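Local coordinates for protein particle-associated lyase (Acinetobacter bacteriophage AP22, PDB 4Y9V) that probably cleaves the capsular polysaccharide of Acinetobacter baumannii as the lyase tailspike of the phage, a trimer that binds a capsular saccharide, at residues A[91-99]-A[207-215]. Residues are numbered along the deposited sequence; the frame is centred on the assembly and turned at random.
Sequences EFTDDFEFV and NPINFKFNY. With EDO (1,2-ethanediol), chain E.
In Phe211 the ring carbon CG lies trans to the backbone N (chi1 178°), and in Phe92 CG lies trans to the carbonyl carbon. This brings the two rings together in the N-terminal part of what is probably a parallel beta-helix of the pectin lyase-like kind. Strands 96-99 and 211-213 run almost parallel as neighbours in one sheet, with 211-213 outermost within this chain. The rings form an edge-to-face pair with planes at 50°. Phe211 CE1 sits over the centre of the Phe92 ring, 3.5 Å above its plane. Phe211 CZ also meets the edge of Phe98, 3.9 Å from Phe98 CE2. Phe96 CE1 lies over a face of the Phe98 ring, so the four phenylalanines pack as one buried apolar cluster. Phe114 adds a further edge-to-face contact to Phe92.

The donor alternates between the strands. Phe96 N donates to Asn210 O, Lys212 N to Phe96 O at 2.9 Å, and Phe98 N to Lys212 O. The bond from Asn214 N to Phe98 O is weak. On the other face, Glu97 CG packs on Lys212 CB at 3.9 Å. Glu97 OE1 and Lys212 NZ are 4.7 Å apart, not in contact, and a water bridges Glu97 OE2 and Lys212 NZ. Thr102 of a second subunit packs on both residues. Where the strand pairing begins, Asn210 N donates to Asp95 OD1 at 2.9 Å, reaching it from 40° out of the carboxylate plane.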
loop_
_atom_site.group_PDB
_atom_site.type_symbol
_atom_site.label_atom_id
_atom_site.label_comp_id
_atom_site.label_asym_id
_atom_site.label_seq_id
_atom_site.Cartn_x
_atom_site.Cartn_y
_atom_site.Cartn_z
ATOM N N GLU A 91 -33.987 -4.497 21.235
ATOM C CA GLU A 91 -33.883 -3.379 20.302
ATOM C C GLU A 91 -33.447 -2.155 21.068
ATOM O O GLU A 91 -34.209 -1.553 21.814
ATOM C CB GLU A 91 -35.199 -3.130 19.545
ATOM C CG GLU A 91 -35.595 -4.325 18.682
ATOM C CD GLU A 91 -36.850 -4.101 17.867
ATOM O OE1 GLU A 91 -36.871 -3.107 17.135
ATOM O OE2 GLU A 91 -37.834 -4.889 17.875
ATOM N N PHE A 92 -32.174 -1.803 20.918
ATOM C CA PHE A 92 -31.615 -0.603 21.526
ATOM C C PHE A 92 -31.836 0.560 20.566
ATOM O O PHE A 92 -31.401 0.515 19.428
ATOM C CB PHE A 92 -30.126 -0.765 21.795
ATOM C CG PHE A 92 -29.750 -1.939 22.678
ATOM C CD1 PHE A 92 -29.557 -3.232 22.170
ATOM C CD2 PHE A 92 -29.582 -1.742 24.052
ATOM C CE1 PHE A 92 -29.239 -4.256 22.985
ATOM C CE2 PHE A 92 -29.257 -2.803 24.873
ATOM C CZ PHE A 92 -29.067 -4.056 24.336
ATOM N N THR A 93 -32.490 1.607 21.048
ATOM C CA THR A 93 -32.749 2.802 20.271
ATOM C C THR A 93 -32.225 4.073 20.920
ATOM O O THR A 93 -32.463 5.131 20.389
ATOM C CB THR A 93 -34.234 2.948 19.921
ATOM O OG1 THR A 93 -34.986 2.988 21.168
ATOM C CG2 THR A 93 -34.768 1.760 19.176
ATOM N N ASP A 94 -31.570 3.932 22.044
ATOM C CA ASP A 94 -30.855 4.994 22.722
ATOM C C ASP A 94 -29.440 4.518 23.010
ATOM O O ASP A 94 -29.176 3.296 23.078
ATOM C CB ASP A 94 -31.537 5.422 24.066
ATOM C CG ASP A 94 -32.728 6.310 23.693
ATOM O OD1 ASP A 94 -32.501 7.424 23.124
ATOM O OD2 ASP A 94 -33.862 5.940 23.897
ATOM N N ASP A 95 -28.520 5.449 23.205
ATOM C CA ASP A 95 -27.153 5.138 23.555
ATOM C C ASP A 95 -27.106 4.143 24.708
ATOM O O ASP A 95 -27.873 4.257 25.658
ATOM C CB ASP A 95 -26.377 6.385 23.942
ATOM C CG ASP A 95 -26.316 7.427 22.860
ATOM O OD1 ASP A 95 -26.514 7.127 21.677
ATOM O OD2 ASP A 95 -25.998 8.612 23.252
ATOM N N PHE A 96 -26.177 3.191 24.644
ATOM C CA PHE A 96 -26.045 2.157 25.654
ATOM C C PHE A 96 -24.638 1.617 25.593
ATOM O O PHE A 96 -24.130 1.426 24.495
ATOM C CB PHE A 96 -27.071 1.037 25.380
ATOM C CG PHE A 96 -27.229 0.080 26.528
ATOM C CD1 PHE A 96 -26.454 -1.055 26.640
ATOM C CD2 PHE A 96 -28.173 0.353 27.500
ATOM C CE1 PHE A 96 -26.626 -1.936 27.731
ATOM C CE2 PHE A 96 -28.334 -0.512 28.553
ATOM C CZ PHE A 96 -27.569 -1.641 28.694
ATOM N N GLU A 97 -24.057 1.311 26.742
ATOM C CA GLU A 97 -22.722 0.736 26.822
ATOM C C GLU A 97 -22.715 -0.493 27.726
ATOM O O GLU A 97 -23.142 -0.394 28.885
ATOM C CB GLU A 97 -21.726 1.764 27.349
ATOM C CG GLU A 97 -20.317 1.200 27.515
ATOM C CD GLU A 97 -19.237 2.183 27.889
ATOM O OE1 GLU A 97 -19.557 3.366 28.163
ATOM O OE2 GLU A 97 -18.038 1.772 27.898
ATOM N N PHE A 98 -22.230 -1.607 27.203
ATOM C CA PHE A 98 -21.925 -2.775 28.011
ATOM C C PHE A 98 -20.455 -2.764 28.437
ATOM O O PHE A 98 -19.556 -2.497 27.630
ATOM C CB PHE A 98 -22.092 -4.082 27.205
ATOM C CG PHE A 98 -23.519 -4.503 26.996
ATOM C CD1 PHE A 98 -24.176 -5.270 27.975
ATOM C CD2 PHE A 98 -24.240 -4.204 25.828
ATOM C CE1 PHE A 98 -25.453 -5.730 27.766
ATOM C CE2 PHE A 98 -25.529 -4.669 25.640
ATOM C CZ PHE A 98 -26.136 -5.439 26.605
ATOM N N VAL A 99 -20.224 -3.175 29.695
ATOM C CA VAL A 99 -18.908 -3.533 30.196
ATOM C C VAL A 99 -19.036 -4.974 30.696
ATOM O O VAL A 99 -19.479 -5.239 31.813
ATOM C CB VAL A 99 -18.382 -2.606 31.289
ATOM C CG1 VAL A 99 -16.944 -2.994 31.621
ATOM C CG2 VAL A 99 -18.487 -1.164 30.895
ATOM N N ASN A 207 -30.522 10.488 13.089
ATOM C CA ASN A 207 -30.214 10.666 14.516
ATOM C C ASN A 207 -29.459 9.413 14.931
ATOM O O ASN A 207 -30.097 8.359 15.082
ATOM C CB ASN A 207 -31.543 10.796 15.281
ATOM C CG ASN A 207 -31.343 11.064 16.756
ATOM O OD1 ASN A 207 -30.243 10.953 17.220
ATOM N ND2 ASN A 207 -32.437 11.397 17.447
ATOM N N PRO A 208 -28.143 9.452 15.008
ATOM C CA PRO A 208 -27.347 8.231 15.182
ATOM C C PRO A 208 -27.417 7.682 16.612
ATOM O O PRO A 208 -27.631 8.444 17.564
ATOM C CB PRO A 208 -25.940 8.690 14.839
ATOM C CG PRO A 208 -25.914 10.159 15.271
ATOM C CD PRO A 208 -27.270 10.643 14.864
ATOM N N ILE A 209 -27.145 6.391 16.731
ATOM C CA ILE A 209 -27.001 5.732 18.042
ATOM C C ILE A 209 -25.522 5.510 18.354
ATOM O O ILE A 209 -24.722 5.206 17.472
ATOM C CB ILE A 209 -27.759 4.396 18.073
ATOM C CG1 ILE A 209 -27.889 3.882 19.526
ATOM C CG2 ILE A 209 -27.144 3.317 17.162
ATOM C CD1 ILE A 209 -28.849 2.700 19.680
ATOM N N ASN A 210 -25.183 5.594 19.663
ATOM C CA ASN A 210 -23.859 5.250 20.155
ATOM C C ASN A 210 -23.971 4.025 21.095
ATOM O O ASN A 210 -24.182 4.170 22.304
ATOM C CB ASN A 210 -23.182 6.443 20.840
ATOM C CG ASN A 210 -21.698 6.192 21.060
ATOM O OD1 ASN A 210 -21.229 5.097 20.865
ATOM N ND2 ASN A 210 -20.955 7.213 21.468
ATOM N N PHE A 211 -23.893 2.847 20.505
ATOM C CA PHE A 211 -24.002 1.559 21.158
ATOM C C PHE A 211 -22.608 0.983 21.291
ATOM O O PHE A 211 -21.948 0.767 20.279
ATOM C CB PHE A 211 -24.893 0.645 20.335
ATOM C CG PHE A 211 -25.031 -0.743 20.916
ATOM C CD1 PHE A 211 -25.925 -0.987 21.932
ATOM C CD2 PHE A 211 -24.274 -1.813 20.455
ATOM C CE1 PHE A 211 -26.074 -2.251 22.504
ATOM C CE2 PHE A 211 -24.414 -3.070 20.973
ATOM C CZ PHE A 211 -25.322 -3.291 22.012
ATOM N N LYS A 212 -22.152 0.785 22.523
ATOM C CA LYS A 212 -20.757 0.429 22.830
ATOM C C LYS A 212 -20.681 -0.856 23.614
ATOM O O LYS A 212 -21.564 -1.191 24.419
ATOM C CB LYS A 212 -20.088 1.561 23.678
ATOM C CG LYS A 212 -20.097 2.880 22.918
ATOM C CD LYS A 212 -19.319 3.894 23.719
ATOM C CE LYS A 212 -17.814 3.621 23.782
ATOM N NZ LYS A 212 -17.124 4.818 24.432
ATOM N N PHE A 213 -19.556 -1.549 23.437
ATOM C CA PHE A 213 -19.256 -2.722 24.242
ATOM C C PHE A 213 -17.748 -2.938 24.189
ATOM O O PHE A 213 -17.115 -2.763 23.148
ATOM C CB PHE A 213 -19.992 -3.977 23.755
ATOM C CG PHE A 213 -19.835 -4.262 22.272
ATOM C CD1 PHE A 213 -20.738 -3.704 21.392
ATOM C CD2 PHE A 213 -18.838 -5.064 21.772
ATOM C CE1 PHE A 213 -20.649 -3.922 20.038
ATOM C CE2 PHE A 213 -18.733 -5.294 20.411
ATOM C CZ PHE A 213 -19.620 -4.700 19.533
ATOM N N ASN A 214 -17.179 -3.376 25.308
ATOM C CA ASN A 214 -15.809 -3.838 25.340
ATOM C C ASN A 214 -15.670 -5.229 24.721
ATOM O O ASN A 214 -14.659 -5.557 24.074
ATOM C CB ASN A 214 -15.254 -3.843 26.762
ATOM C CG ASN A 214 -15.990 -4.775 27.689
ATOM O OD1 ASN A 214 -17.205 -4.913 27.620
ATOM N ND2 ASN A 214 -15.283 -5.475 28.571
ATOM N N TYR A 215 -16.670 -6.066 24.950
ATOM C CA TYR A 215 -16.646 -7.503 24.694
ATOM C C TYR A 215 -18.096 -7.920 24.554
ATOM O O TYR A 215 -18.894 -7.620 25.451
ATOM C CB TYR A 215 -16.023 -8.192 25.895
ATOM C CG TYR A 215 -16.000 -9.698 25.912
ATOM C CD1 TYR A 215 -17.065 -10.437 26.385
ATOM C CD2 TYR A 215 -14.869 -10.379 25.478
ATOM C CE1 TYR A 215 -17.033 -11.816 26.402
ATOM C CE2 TYR A 215 -14.812 -11.754 25.517
ATOM C CZ TYR A 215 -15.892 -12.484 25.986
ATOM O OH TYR A 215 -15.871 -13.852 26.135
HETATM C C1 EDO E . -22.090 2.343 17.326
HETATM O O1 EDO E . -23.425 2.663 17.697
HETATM C C2 EDO E . -21.152 3.258 18.076
HETATM O O2 EDO E . -21.386 4.584 17.606
HETATM O O HOH W 1 -26.024 9.107 19.715
HETATM O O HOH W 2 -26.972 9.232 20.163
HETATM O O HOH W 3 -18.338 6.047 26.755
HETATM O O HOH W 4 -16.390 3.705 26.882
#